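Local structure of iron-regulated outer membrane protein (Neisseria meningitidis, 4B7O) at residues D247-L252 with Q274-R279; D530-E535 with A581-Y586; L89-S94 with G655-Y660; Q387-Q392 with Y514-T519. The protein probably carries iron across the outer membrane as a TonB-dependent transporter, with siderophore uptake likely among its activities. All coordinates share one frame; numbering follows the deposited sequence.

Interaction 1: residues D247-L252 with Q274-R279; sequences DKRSYL and QHRGIR
Asp247 and Arg276 form a hydrogen-bonded antiparallel pair, with Asp247 N reaching Arg276 O at 2.8 Å and Arg276 N returning to Asp247 O at 3.0 Å. The axes of their strands, 247-252 and 274-276, lie 4.7 Å apart. Arg249 and Gln274 form the next such pair: Arg249 N bonds to Gln274 O at 2.8 Å, and Gln274 N bonds to Arg249 O at 2.7 Å. Between them Lys248 and His275 make a non-hydrogen-bonded pair, where Lys248 CA offers its hydrogen to Gln274 O at 3.2 Å.

Charged groups meet on the Asp247 face. The guanidinium of Arg276, bent back at chi2 and chi3, lies flat against that of Arg249, centres 3.5 Å apart and planes 29° from parallel. Two like charges thus stack, and nearby acids probably offset them: Asp247 lies beside Arg249 and also pairs through OD1 with Arg220, while Glu305 is a weak, long partner of Arg276. The placing of Asp247 OD2 is doubtful.

Apolar contact belongs to the other face, where Lys248 CG sits over the His275 ring, 4.2 Å from its centroid, a CH-pi contact. Lys248 NZ continues to Asn101 and Glu223, and Phe137 meets the His275 ring. Together these features describe an antiparallel beta hairpin in the wall of a TonB-dependent receptor barrel, its Lys248 face turned to the plug.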
loop_
_atom_site.group_PDB
_atom_site.type_symbol
_atom_site.label_atom_id
_atom_site.label_comp_id
_atom_site.label_asym_id
_atom_site.label_seq_id
_atom_site.Cartn_x
_atom_site.Cartn_y
_atom_site.Cartn_z
ATOM N N ASP A 247 -18.909 -4.723 5.245
ATOM C CA ASP A 247 -19.656 -3.687 4.620
ATOM C C ASP A 247 -18.775 -2.450 4.476
ATOM O O ASP A 247 -18.588 -1.712 5.437
ATOM C CB ASP A 247 -20.908 -3.322 5.401
ATOM C CG ASP A 247 -21.784 -2.358 4.620
ATOM O OD1 ASP A 247 -21.793 -2.393 3.380
ATOM O OD2 ASP A 247 -22.466 -1.545 5.195
ATOM N N LYS A 248 -18.267 -2.218 3.273
ATOM C CA LYS A 248 -17.318 -1.128 2.970
ATOM C C LYS A 248 -18.036 0.081 2.435
ATOM O O LYS A 248 -18.818 -0.008 1.491
ATOM C CB LYS A 248 -16.356 -1.600 1.902
ATOM C CG LYS A 248 -15.525 -2.788 2.372
ATOM C CD LYS A 248 -14.886 -3.429 1.162
ATOM C CE LYS A 248 -13.893 -4.474 1.563
ATOM N NZ LYS A 248 -13.677 -5.401 0.424
ATOM N N ARG A 249 -17.790 1.221 3.036
ATOM C CA ARG A 249 -18.343 2.460 2.524
ATOM C C ARG A 249 -17.258 3.484 2.298
ATOM O O ARG A 249 -16.354 3.638 3.117
ATOM C CB ARG A 249 -19.345 3.015 3.502
ATOM C CG ARG A 249 -20.557 2.127 3.499
ATOM C CD ARG A 249 -21.441 2.369 4.686
ATOM N NE ARG A 249 -22.289 1.203 4.882
ATOM C CZ ARG A 249 -23.222 1.185 5.813
ATOM N NH1 ARG A 249 -23.402 2.270 6.567
ATOM N NH2 ARG A 249 -23.963 0.113 5.988
ATOM N N SER A 250 -17.334 4.180 1.189
ATOM C CA SER A 250 -16.418 5.251 0.981
ATOM C C SER A 250 -17.147 6.404 0.367
ATOM O O SER A 250 -18.095 6.201 -0.385
ATOM C CB SER A 250 -15.261 4.796 0.107
ATOM O OG SER A 250 -15.724 4.357 -1.150
ATOM N N TYR A 251 -16.746 7.614 0.731
ATOM C CA TYR A 251 -17.174 8.768 -0.016
ATOM C C TYR A 251 -16.033 9.766 -0.190
ATOM O O TYR A 251 -15.025 9.713 0.505
ATOM C CB TYR A 251 -18.439 9.356 0.590
ATOM C CG TYR A 251 -18.205 10.161 1.798
ATOM C CD1 TYR A 251 -17.872 11.514 1.686
ATOM C CD2 TYR A 251 -18.363 9.615 3.052
ATOM C CE1 TYR A 251 -17.643 12.278 2.795
ATOM C CE2 TYR A 251 -18.165 10.376 4.168
ATOM C CZ TYR A 251 -17.797 11.709 4.031
ATOM O OH TYR A 251 -17.549 12.488 5.142
ATOM N N LEU A 252 -16.171 10.635 -1.170
ATOM C CA LEU A 252 -15.149 11.619 -1.454
ATOM C C LEU A 252 -15.846 12.915 -1.771
ATOM O O LEU A 252 -16.742 12.940 -2.637
ATOM C CB LEU A 252 -14.320 11.171 -2.650
ATOM C CG LEU A 252 -13.281 12.131 -3.220
ATOM C CD1 LEU A 252 -12.203 12.574 -2.228
ATOM C CD2 LEU A 252 -12.646 11.463 -4.431
ATOM N N GLN A 274 -14.422 3.201 4.906
ATOM C CA GLN A 274 -14.784 2.551 6.137
ATOM C C GLN A 274 -15.189 1.103 5.963
ATOM O O GLN A 274 -15.951 0.794 5.058
ATOM C CB GLN A 274 -15.901 3.307 6.807
ATOM C CG GLN A 274 -16.348 2.640 8.088
ATOM C CD GLN A 274 -17.253 3.557 8.895
ATOM O OE1 GLN A 274 -18.441 3.611 8.668
ATOM N NE2 GLN A 274 -16.687 4.270 9.822
ATOM N N HIS A 275 -14.617 0.216 6.757
ATOM C CA HIS A 275 -15.017 -1.188 6.757
ATOM C C HIS A 275 -15.768 -1.487 8.023
ATOM O O HIS A 275 -15.303 -1.132 9.102
ATOM C CB HIS A 275 -13.807 -2.104 6.786
ATOM C CG HIS A 275 -12.917 -1.952 5.608
ATOM N ND1 HIS A 275 -11.862 -2.738 5.418
ATOM C CD2 HIS A 275 -12.950 -1.063 4.532
ATOM C CE1 HIS A 275 -11.244 -2.394 4.298
ATOM N NE2 HIS A 275 -11.905 -1.365 3.755
ATOM N N ARG A 276 -16.904 -2.176 7.912
ATOM C CA ARG A 276 -17.623 -2.584 9.102
ATOM C C ARG A 276 -18.121 -4.016 9.016
ATOM O O ARG A 276 -18.553 -4.479 7.974
ATOM C CB ARG A 276 -18.725 -1.587 9.449
ATOM C CG ARG A 276 -19.700 -1.329 8.343
ATOM C CD ARG A 276 -19.875 0.149 8.067
ATOM N NE ARG A 276 -21.074 0.618 8.740
ATOM C CZ ARG A 276 -21.440 1.891 8.818
ATOM N NH1 ARG A 276 -20.726 2.837 8.219
ATOM N NH2 ARG A 276 -22.542 2.211 9.475
ATOM N N GLY A 277 -18.020 -4.738 10.111
ATOM C CA GLY A 277 -18.555 -6.080 10.177
ATOM C C GLY A 277 -18.120 -6.826 11.415
ATOM O O GLY A 277 -17.512 -6.247 12.307
ATOM N N ILE A 278 -18.471 -8.112 11.480
ATOM C CA ILE A 278 -18.094 -8.974 12.578
ATOM C C ILE A 278 -16.749 -9.587 12.191
ATOM O O ILE A 278 -16.679 -10.405 11.306
ATOM C CB ILE A 278 -19.167 -10.098 12.805
ATOM C CG1 ILE A 278 -20.582 -9.511 12.956
ATOM C CG2 ILE A 278 -18.827 -10.996 13.989
ATOM C CD1 ILE A 278 -20.565 -8.137 13.559
ATOM N N ARG A 279 -15.708 -9.194 12.911
ATOM C CA ARG A 279 -14.338 -9.471 12.560
ATOM C C ARG A 279 -13.566 -10.003 13.751
ATOM O O ARG A 279 -13.681 -9.438 14.848
ATOM C CB ARG A 279 -13.646 -8.193 12.054
ATOM C CG ARG A 279 -14.273 -7.595 10.804
ATOM C CD ARG A 279 -13.903 -8.376 9.549
ATOM N NE ARG A 279 -12.594 -7.995 9.033
ATOM C CZ ARG A 279 -11.964 -8.637 8.054
ATOM N NH1 ARG A 279 -12.509 -9.687 7.463
ATOM N NH2 ARG A 279 -10.775 -8.218 7.655
#

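Interaction 2: residues D530-E535 with A581-Y586; sequences DGTKAE and AVNAGY
Asn583, on a strand of the transporter's beta-barrel, turns its amide to the backbone of Lys533 in the loop that leads into strand 535-547. Both polar atoms of the amide are engaged by one residue: Lys533 N gives its hydrogen to Asn583 OD1 at 2.8 Å, and Asn583 ND2 gives one to Lys533 O at 2.6 Å. The first bond arrives in the plane of the amide carbonyl, on a lone pair of OD1. The second leaves within the amide plane of Asn583 and is nearly straight, 162° at the hydrogen, although it meets Lys533 O from a direction tilted 33° from that carbonyl's plane. With an N-H and a C=O of the same residue both matched, the side chain does for the loop what the edge of a neighbouring strand would do.

The amide is carried there by a first torsion that sets CG beside the backbone N of Asn583 (chi1 -52°). Two bonds fix its rotation, and ND2 also donates to Asp564 O on the adjoining strand 551-567, so the group ties the loop to two strands. Further along the strand 578-600, Ala584 and Gly585 both face Ala565, a classic beta bulge.

Lys533 crosses Asn583 at about a right angle and then bends away, its NZ bonding to Gly531 O. Thr532 crosses more slantwise, with CB 3.3 Å from Asn583 OD1. The methyl CG2 of Thr532 rests 3.3 Å from Ala581 O.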
loop_
_atom_site.group_PDB
_atom_site.type_symbol
_atom_site.label_atom_id
_atom_site.label_comp_id
_atom_site.label_asym_id
_atom_site.label_seq_id
_atom_site.Cartn_x
_atom_site.Cartn_y
_atom_site.Cartn_z
ATOM N N ASP A 530 18.519 3.956 23.499
ATOM C CA ASP A 530 19.344 5.152 23.223
ATOM C C ASP A 530 20.064 5.092 21.875
ATOM O O ASP A 530 20.577 4.034 21.475
ATOM C CB ASP A 530 20.404 5.349 24.328
ATOM C CG ASP A 530 19.901 6.222 25.484
ATOM O OD1 ASP A 530 19.241 7.279 25.226
ATOM O OD2 ASP A 530 20.183 5.839 26.653
ATOM N N GLY A 531 20.148 6.246 21.214
ATOM C CA GLY A 531 20.794 6.375 19.897
ATOM C C GLY A 531 20.356 5.410 18.789
ATOM O O GLY A 531 21.083 5.256 17.814
ATOM N N THR A 532 19.195 4.751 18.915
ATOM C CA THR A 532 18.744 3.877 17.841
ATOM C C THR A 532 18.403 4.713 16.601
ATOM O O THR A 532 17.708 5.714 16.696
ATOM C CB THR A 532 17.578 2.909 18.185
ATOM O OG1 THR A 532 16.337 3.415 17.679
ATOM C CG2 THR A 532 17.478 2.618 19.631
ATOM N N LYS A 533 18.919 4.282 15.454
ATOM C CA LYS A 533 18.895 5.056 14.206
ATOM C C LYS A 533 17.766 4.582 13.276
ATOM O O LYS A 533 17.181 3.491 13.481
ATOM C CB LYS A 533 20.222 4.858 13.436
ATOM C CG LYS A 533 21.511 4.704 14.268
ATOM C CD LYS A 533 22.381 5.950 14.159
ATOM C CE LYS A 533 22.881 6.398 15.532
ATOM N NZ LYS A 533 23.517 5.298 16.339
ATOM N N ALA A 534 17.529 5.386 12.242
ATOM C CA ALA A 534 16.729 5.006 11.045
ATOM C C ALA A 534 17.340 3.883 10.221
ATOM O O ALA A 534 18.547 3.780 10.107
ATOM C CB ALA A 534 16.473 6.200 10.146
ATOM N N GLU A 535 16.476 3.034 9.671
ATOM C CA GLU A 535 16.830 1.993 8.720
ATOM C C GLU A 535 17.346 2.666 7.487
ATOM O O GLU A 535 16.693 3.584 6.958
ATOM C CB GLU A 535 15.582 1.230 8.326
ATOM C CG GLU A 535 15.254 0.097 9.261
ATOM C CD GLU A 535 13.895 -0.533 8.964
ATOM O OE1 GLU A 535 13.112 0.079 8.171
ATOM O OE2 GLU A 535 13.630 -1.651 9.489
ATOM N N ALA A 581 12.666 -0.342 21.319
ATOM C CA ALA A 581 12.988 -0.448 19.889
ATOM C C ALA A 581 14.506 -0.381 19.739
ATOM O O ALA A 581 15.146 0.431 20.375
ATOM C CB ALA A 581 12.318 0.663 19.092
ATOM N N VAL A 582 15.065 -1.271 18.935
ATOM C CA VAL A 582 16.495 -1.309 18.644
ATOM C C VAL A 582 16.718 -1.634 17.195
ATOM O O VAL A 582 15.888 -2.297 16.572
ATOM C CB VAL A 582 17.227 -2.449 19.387
ATOM C CG1 VAL A 582 17.656 -1.972 20.748
ATOM C CG2 VAL A 582 16.413 -3.741 19.447
ATOM N N ASN A 583 17.843 -1.175 16.661
ATOM C CA ASN A 583 18.320 -1.670 15.374
ATOM C C ASN A 583 18.859 -3.077 15.585
ATOM O O ASN A 583 19.707 -3.272 16.403
ATOM C CB ASN A 583 19.375 -0.714 14.854
ATOM C CG ASN A 583 18.887 0.717 14.858
ATOM O OD1 ASN A 583 19.259 1.506 15.728
ATOM N ND2 ASN A 583 17.988 1.046 13.942
ATOM N N ALA A 584 18.355 -4.076 14.891
ATOM C CA ALA A 584 18.700 -5.446 15.262
ATOM C C ALA A 584 19.274 -6.333 14.148
ATOM O O ALA A 584 19.461 -7.565 14.344
ATOM C CB ALA A 584 17.486 -6.130 15.907
ATOM N N GLY A 585 19.560 -5.711 13.005
ATOM C CA GLY A 585 20.257 -6.420 11.893
ATOM C C GLY A 585 20.178 -5.712 10.558
ATOM O O GLY A 585 20.007 -4.490 10.468
ATOM N N TYR A 586 20.330 -6.459 9.493
ATOM C CA TYR A 586 20.242 -5.810 8.165
ATOM C C TYR A 586 19.403 -6.635 7.135
ATOM O O TYR A 586 19.202 -7.820 7.286
ATOM C CB TYR A 586 21.659 -5.473 7.666
ATOM C CG TYR A 586 22.527 -6.682 7.537
ATOM C CD1 TYR A 586 22.519 -7.410 6.378
ATOM C CD2 TYR A 586 23.367 -7.103 8.573
ATOM C CE1 TYR A 586 23.293 -8.558 6.218
ATOM C CE2 TYR A 586 24.139 -8.253 8.437
ATOM C CZ TYR A 586 24.081 -8.966 7.236
ATOM O OH TYR A 586 24.798 -10.090 7.016
#

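Interaction 3: residues L89-S94 with G655-Y660; sequences LKEEPS and GWRGRY
This is a polar contact between plug and barrel: the loop segment 89-94 of the plug domain, just after helix 85-88, meets Arg657 and Arg659 on the barrel strand 655-660. A type I beta turn from Leu89 to Glu92 presents backbone carbonyls to the wall. Arg659, extended with CG anti to its own N (chi1 -172°), sends NH1 to Lys90 O at 2.8 Å. That donor comes from above the plane of the Lys90 carbonyl, not along a lone pair. The same NH1 makes a weak bond to Glu92 O at 3.4 Å, so one nitrogen spans two carbonyls of the turn. NH2 of Arg659 forms a salt bridge with Asp96 of the plug, which accounts for a second corner of the guanidinium.

Arg657 lies two residues earlier on the same side of the strand and works through its NE. The bond to Glu91 OE1 is 3.2 Å long and almost straight, 177° at the hydrogen, and forms a salt bridge. The oxygen lies in the guanidinium plane, yet the donor stands above the carboxylate plane, and the two flat groups cross steeply. Glu91 OE2 is taken by Ser642 of the barrel wall. Lys90 passes obliquely over Arg657, with Lys90 CG 3.6 Å from Arg657 CD. Beyond this crossing Lys90 NZ forms salt bridges with Asp692 and Glu87.

Since the joint is made of hydrogen bonds and ion pairs, with little apolar packing, it could in principle exchange its partners for water, consistent with a plug that must rearrange during TonB-dependent transport.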
loop_
_atom_site.group_PDB
_atom_site.type_symbol
_atom_site.label_atom_id
_atom_site.label_comp_id
_atom_site.label_asym_id
_atom_site.label_seq_id
_atom_site.Cartn_x
_atom_site.Cartn_y
_atom_site.Cartn_z
ATOM N N LEU A 89 -4.868 -5.091 -9.501
ATOM C CA LEU A 89 -3.476 -5.121 -9.873
ATOM C C LEU A 89 -3.004 -6.582 -9.958
ATOM O O LEU A 89 -1.826 -6.872 -9.599
ATOM C CB LEU A 89 -2.647 -4.403 -8.828
ATOM C CG LEU A 89 -3.197 -3.082 -8.289
ATOM C CD1 LEU A 89 -2.482 -2.767 -7.003
ATOM C CD2 LEU A 89 -3.045 -1.935 -9.269
ATOM N N LYS A 90 -3.894 -7.505 -10.362
ATOM C CA LYS A 90 -3.514 -8.904 -10.318
ATOM C C LYS A 90 -2.497 -9.333 -11.413
ATOM O O LYS A 90 -1.810 -10.356 -11.289
ATOM C CB LYS A 90 -4.713 -9.818 -10.323
ATOM C CG LYS A 90 -5.446 -9.903 -11.640
ATOM C CD LYS A 90 -6.662 -10.821 -11.484
ATOM C CE LYS A 90 -6.346 -11.992 -10.532
ATOM N NZ LYS A 90 -7.493 -12.894 -10.151
ATOM N N GLU A 91 -2.416 -8.533 -12.455
ATOM C CA GLU A 91 -1.506 -8.769 -13.542
ATOM C C GLU A 91 -0.111 -8.197 -13.295
ATOM O O GLU A 91 0.783 -8.401 -14.090
ATOM C CB GLU A 91 -2.076 -8.141 -14.793
ATOM C CG GLU A 91 -2.067 -9.135 -15.908
ATOM C CD GLU A 91 -2.583 -8.573 -17.222
ATOM O OE1 GLU A 91 -3.508 -7.695 -17.187
ATOM O OE2 GLU A 91 -2.047 -9.042 -18.272
ATOM N N GLU A 92 0.062 -7.442 -12.229
ATOM C CA GLU A 92 1.385 -6.975 -11.853
ATOM C C GLU A 92 2.126 -7.980 -10.965
ATOM O O GLU A 92 1.809 -8.137 -9.805
ATOM C CB GLU A 92 1.302 -5.614 -11.199
ATOM C CG GLU A 92 2.636 -5.178 -10.595
ATOM C CD GLU A 92 3.860 -5.192 -11.544
ATOM O OE1 GLU A 92 3.754 -4.452 -12.575
ATOM O OE2 GLU A 92 4.916 -5.912 -11.229
ATOM N N PRO A 93 3.136 -8.656 -11.513
ATOM C CA PRO A 93 3.720 -9.804 -10.809
ATOM C C PRO A 93 4.591 -9.458 -9.594
ATOM O O PRO A 93 4.902 -10.346 -8.808
ATOM C CB PRO A 93 4.567 -10.513 -11.906
ATOM C CG PRO A 93 4.680 -9.541 -13.070
ATOM C CD PRO A 93 3.801 -8.360 -12.809
ATOM N N SER A 94 5.056 -8.236 -9.418
ATOM C CA SER A 94 5.924 -8.079 -8.248
ATOM C C SER A 94 5.116 -7.569 -6.976
ATOM O O SER A 94 5.663 -7.344 -5.888
ATOM C CB SER A 94 7.117 -7.200 -8.617
ATOM O OG SER A 94 6.620 -5.907 -8.942
ATOM N N GLY A 655 -11.700 -11.422 -22.825
ATOM C CA GLY A 655 -10.351 -11.799 -22.586
ATOM C C GLY A 655 -10.177 -12.782 -21.485
ATOM O O GLY A 655 -11.098 -13.093 -20.768
ATOM N N TRP A 656 -8.946 -13.232 -21.354
ATOM C CA TRP A 656 -8.551 -14.187 -20.379
ATOM C C TRP A 656 -7.434 -13.549 -19.629
ATOM O O TRP A 656 -6.650 -12.797 -20.222
ATOM C CB TRP A 656 -8.003 -15.434 -21.111
ATOM C CG TRP A 656 -7.097 -16.256 -20.260
ATOM C CD1 TRP A 656 -7.462 -17.165 -19.288
ATOM C CD2 TRP A 656 -5.639 -16.206 -20.208
ATOM N NE1 TRP A 656 -6.361 -17.685 -18.693
ATOM C CE2 TRP A 656 -5.238 -17.156 -19.212
ATOM C CE3 TRP A 656 -4.669 -15.508 -20.889
ATOM C CZ2 TRP A 656 -3.921 -17.388 -18.916
ATOM C CZ3 TRP A 656 -3.346 -15.774 -20.595
ATOM C CH2 TRP A 656 -2.984 -16.667 -19.609
ATOM N N ARG A 657 -7.299 -13.897 -18.348
ATOM C CA ARG A 657 -6.225 -13.369 -17.528
ATOM C C ARG A 657 -5.701 -14.486 -16.626
ATOM O O ARG A 657 -6.444 -15.345 -16.206
ATOM C CB ARG A 657 -6.736 -12.191 -16.693
ATOM C CG ARG A 657 -5.644 -11.497 -15.908
ATOM C CD ARG A 657 -6.086 -10.214 -15.196
ATOM N NE ARG A 657 -6.165 -9.014 -16.079
ATOM C CZ ARG A 657 -7.311 -8.414 -16.473
ATOM N NH1 ARG A 657 -8.493 -8.897 -16.140
ATOM N NH2 ARG A 657 -7.296 -7.332 -17.232
ATOM N N GLY A 658 -4.431 -14.516 -16.331
ATOM C CA GLY A 658 -3.987 -15.627 -15.526
ATOM C C GLY A 658 -2.827 -15.236 -14.671
ATOM O O GLY A 658 -2.068 -14.363 -15.037
ATOM N N ARG A 659 -2.693 -15.886 -13.521
ATOM C CA ARG A 659 -1.642 -15.556 -12.617
ATOM C C ARG A 659 -1.164 -16.842 -12.047
ATOM O O ARG A 659 -1.959 -17.606 -11.490
ATOM C CB ARG A 659 -2.188 -14.670 -11.518
ATOM C CG ARG A 659 -1.109 -14.120 -10.634
ATOM C CD ARG A 659 -1.699 -13.238 -9.565
ATOM N NE ARG A 659 -0.696 -12.993 -8.534
ATOM C CZ ARG A 659 0.163 -11.968 -8.524
ATOM N NH1 ARG A 659 0.165 -11.068 -9.488
ATOM N NH2 ARG A 659 1.030 -11.854 -7.535
ATOM N N TYR A 660 0.125 -17.116 -12.204
ATOM C CA TYR A 660 0.660 -18.349 -11.728
ATOM C C TYR A 660 1.786 -18.037 -10.835
ATOM O O TYR A 660 2.692 -17.265 -11.191
ATOM C CB TYR A 660 1.116 -19.221 -12.889
ATOM C CG TYR A 660 -0.030 -20.011 -13.547
ATOM C CD1 TYR A 660 -1.097 -19.344 -14.188
ATOM C CD2 TYR A 660 -0.039 -21.440 -13.543
ATOM C CE1 TYR A 660 -2.130 -20.060 -14.796
ATOM C CE2 TYR A 660 -1.073 -22.156 -14.168
ATOM C CZ TYR A 660 -2.096 -21.456 -14.785
ATOM O OH TYR A 660 -3.115 -22.118 -15.378
#

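Interaction 4: residues Q387-Q392 with Y514-T519; sequences QEIKPQ and YDALQT
Thr519 OG1, against which Ile389 CG2 packs at 3.2 Å, sits among the backbone carbonyls of its own loop: Ala516 O is 2.9 Å from it and Asp515 O 3.2 Å. One hydroxyl proton could serve either. Thr519 belongs to a loop of the TonB-dependent receptor barrel that carries a short 3-10 segment, 516-518, and this loop packs on the barrel strand that includes Ile389. The turn is held by Gln518 N to Asp515 O and Thr519 N to Ala516 O, so both carbonyls near the hydroxyl are also backbone acceptors.

Across the contact the packing is apolar in the main. Ile389 points at the loop and sets both methyls against one side of Ala516, CG2 and CD1 of Ile389 each 3.8 Å from Ala516 CA. Its CG2 is anti to the backbone N while CG1 sits beside that N (chi1 -73°), a torsion that sends one branch toward Thr519 and the other toward Tyr514.

The wider setting puts the loop between wall and plug: the backbone of Ala516 bonds to Gln129, in the plug domain, and Thr519 also touches Pro440, just before the neighbouring strand 441-455. Two residues further along the chain from Ile389, Pro391 crosses Thr519 at about a right angle, its ring CG 4.0 Å from the methyl CG2. At the opposite end of the patch, the methyl CD1 of Ile389 stops 3.4 Å from Tyr514 O.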
loop_
_atom_site.group_PDB
_atom_site.type_symbol
_atom_site.label_atom_id
_atom_site.label_comp_id
_atom_site.label_asym_id
_atom_site.label_seq_id
_atom_site.Cartn_x
_atom_site.Cartn_y
_atom_site.Cartn_z
ATOM N N GLN A 387 2.985 12.149 13.421
ATOM C CA GLN A 387 2.073 11.110 13.833
ATOM C C GLN A 387 1.758 11.052 15.301
ATOM O O GLN A 387 2.670 11.142 16.117
ATOM C CB GLN A 387 2.633 9.755 13.439
ATOM C CG GLN A 387 2.170 9.375 12.060
ATOM C CD GLN A 387 3.065 8.358 11.448
ATOM O OE1 GLN A 387 4.228 8.647 11.142
ATOM N NE2 GLN A 387 2.544 7.156 11.271
ATOM N N GLU A 388 0.495 10.783 15.637
ATOM C CA GLU A 388 0.126 10.590 17.060
ATOM C C GLU A 388 -0.858 9.465 17.213
ATOM O O GLU A 388 -1.923 9.496 16.570
ATOM C CB GLU A 388 -0.483 11.864 17.675
ATOM C CG GLU A 388 -0.652 11.772 19.196
ATOM C CD GLU A 388 -1.222 13.039 19.922
ATOM O OE1 GLU A 388 -1.450 14.123 19.292
ATOM O OE2 GLU A 388 -1.466 12.941 21.164
ATOM N N ILE A 389 -0.505 8.482 18.046
ATOM C CA ILE A 389 -1.352 7.351 18.348
ATOM C C ILE A 389 -2.078 7.733 19.663
ATOM O O ILE A 389 -1.431 8.152 20.593
ATOM C CB ILE A 389 -0.484 6.108 18.590
ATOM C CG1 ILE A 389 0.120 5.557 17.305
ATOM C CG2 ILE A 389 -1.252 5.004 19.198
ATOM C CD1 ILE A 389 0.843 4.207 17.416
ATOM N N LYS A 390 -3.412 7.612 19.721
ATOM C CA LYS A 390 -4.248 8.046 20.881
ATOM C C LYS A 390 -5.213 6.969 21.188
ATOM O O LYS A 390 -6.238 6.882 20.517
ATOM C CB LYS A 390 -5.084 9.280 20.528
ATOM C CG LYS A 390 -4.356 10.229 19.605
ATOM C CD LYS A 390 -5.289 11.239 18.975
ATOM C CE LYS A 390 -4.437 12.281 18.302
ATOM N NZ LYS A 390 -5.230 13.476 17.965
ATOM N N PRO A 391 -4.878 6.084 22.128
ATOM C CA PRO A 391 -5.789 5.029 22.543
ATOM C C PRO A 391 -6.900 5.581 23.480
ATOM O O PRO A 391 -6.811 6.723 23.927
ATOM C CB PRO A 391 -4.879 4.067 23.274
ATOM C CG PRO A 391 -3.757 4.913 23.791
ATOM C CD PRO A 391 -3.661 6.129 22.948
ATOM N N GLN A 392 -7.953 4.808 23.754
ATOM C CA GLN A 392 -9.065 5.322 24.557
ATOM C C GLN A 392 -8.636 5.684 25.970
ATOM O O GLN A 392 -9.000 6.738 26.493
ATOM C CB GLN A 392 -10.164 4.278 24.617
ATOM C CG GLN A 392 -11.461 4.758 25.248
ATOM C CD GLN A 392 -12.626 3.945 24.728
ATOM O OE1 GLN A 392 -13.135 4.221 23.622
ATOM N NE2 GLN A 392 -13.047 2.918 25.502
ATOM N N TYR A 514 5.046 1.425 17.885
ATOM C CA TYR A 514 4.452 0.083 18.163
ATOM C C TYR A 514 2.943 0.040 17.839
ATOM O O TYR A 514 2.313 1.094 17.630
ATOM C CB TYR A 514 4.718 -0.261 19.647
ATOM C CG TYR A 514 4.580 -1.704 20.081
ATOM C CD1 TYR A 514 5.479 -2.698 19.645
ATOM C CD2 TYR A 514 3.563 -2.078 20.993
ATOM C CE1 TYR A 514 5.354 -4.027 20.083
ATOM C CE2 TYR A 514 3.433 -3.389 21.408
ATOM C CZ TYR A 514 4.306 -4.351 20.974
ATOM O OH TYR A 514 4.106 -5.639 21.451
ATOM N N ASP A 515 2.365 -1.147 17.755
ATOM C CA ASP A 515 0.939 -1.258 17.306
ATOM C C ASP A 515 0.045 -0.326 18.084
ATOM O O ASP A 515 0.119 -0.256 19.327
ATOM C CB ASP A 515 0.427 -2.681 17.505
ATOM C CG ASP A 515 1.196 -3.687 16.691
ATOM O OD1 ASP A 515 2.165 -3.224 16.025
ATOM O OD2 ASP A 515 0.838 -4.908 16.717
ATOM N N ALA A 516 -0.779 0.412 17.368
ATOM C CA ALA A 516 -1.649 1.411 17.986
ATOM C C ALA A 516 -2.545 0.767 19.036
ATOM O O ALA A 516 -2.761 1.341 20.101
ATOM C CB ALA A 516 -2.537 2.127 16.932
ATOM N N LEU A 517 -3.080 -0.406 18.700
ATOM C CA LEU A 517 -4.045 -1.082 19.537
ATOM C C LEU A 517 -3.438 -1.616 20.840
ATOM O O LEU A 517 -4.156 -2.091 21.709
ATOM C CB LEU A 517 -4.733 -2.207 18.772
ATOM C CG LEU A 517 -5.897 -2.778 19.584
ATOM C CD1 LEU A 517 -6.929 -1.736 20.051
ATOM C CD2 LEU A 517 -6.518 -3.905 18.780
ATOM N N GLN A 518 -2.129 -1.487 21.006
ATOM C CA GLN A 518 -1.503 -2.008 22.209
ATOM C C GLN A 518 -0.842 -0.908 22.931
ATOM O O GLN A 518 -0.228 -1.132 23.956
ATOM C CB GLN A 518 -0.481 -3.081 21.886
ATOM C CG GLN A 518 -1.067 -4.305 21.249
ATOM C CD GLN A 518 -0.220 -5.533 21.594
ATOM O OE1 GLN A 518 -0.311 -6.107 22.700
ATOM N NE2 GLN A 518 0.617 -5.939 20.657
ATOM N N THR A 519 -1.008 0.304 22.439
ATOM C CA THR A 519 -0.397 1.459 23.057
ATOM C C THR A 519 -0.746 1.700 24.556
ATOM O O THR A 519 0.077 2.252 25.308
ATOM C CB THR A 519 -0.710 2.692 22.228
ATOM O OG1 THR A 519 -0.213 2.478 20.893
ATOM C CG2 THR A 519 -0.042 3.894 22.831
#

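The four contacts sample different joints of one barrel. Interaction 1 is the wall itself, two adjacent strands bonded backbone to backbone, whereas the other three fasten a loop or turn to a strand. Interactions 2 and 4 lie near each other, nearest atoms about 7 Å apart, yet interaction 2 depends on a partly buried amide and interaction 4 on a buried apolar patch. Interaction 3 alone joins the plug segment directly to the wall and is rich in charge; its centre is about 38 Å from that of interaction 2, across the centre of the chain. Arginines recur in interactions 1 and 3, stacked together in one and binding turn carbonyls and a carboxylate in the other.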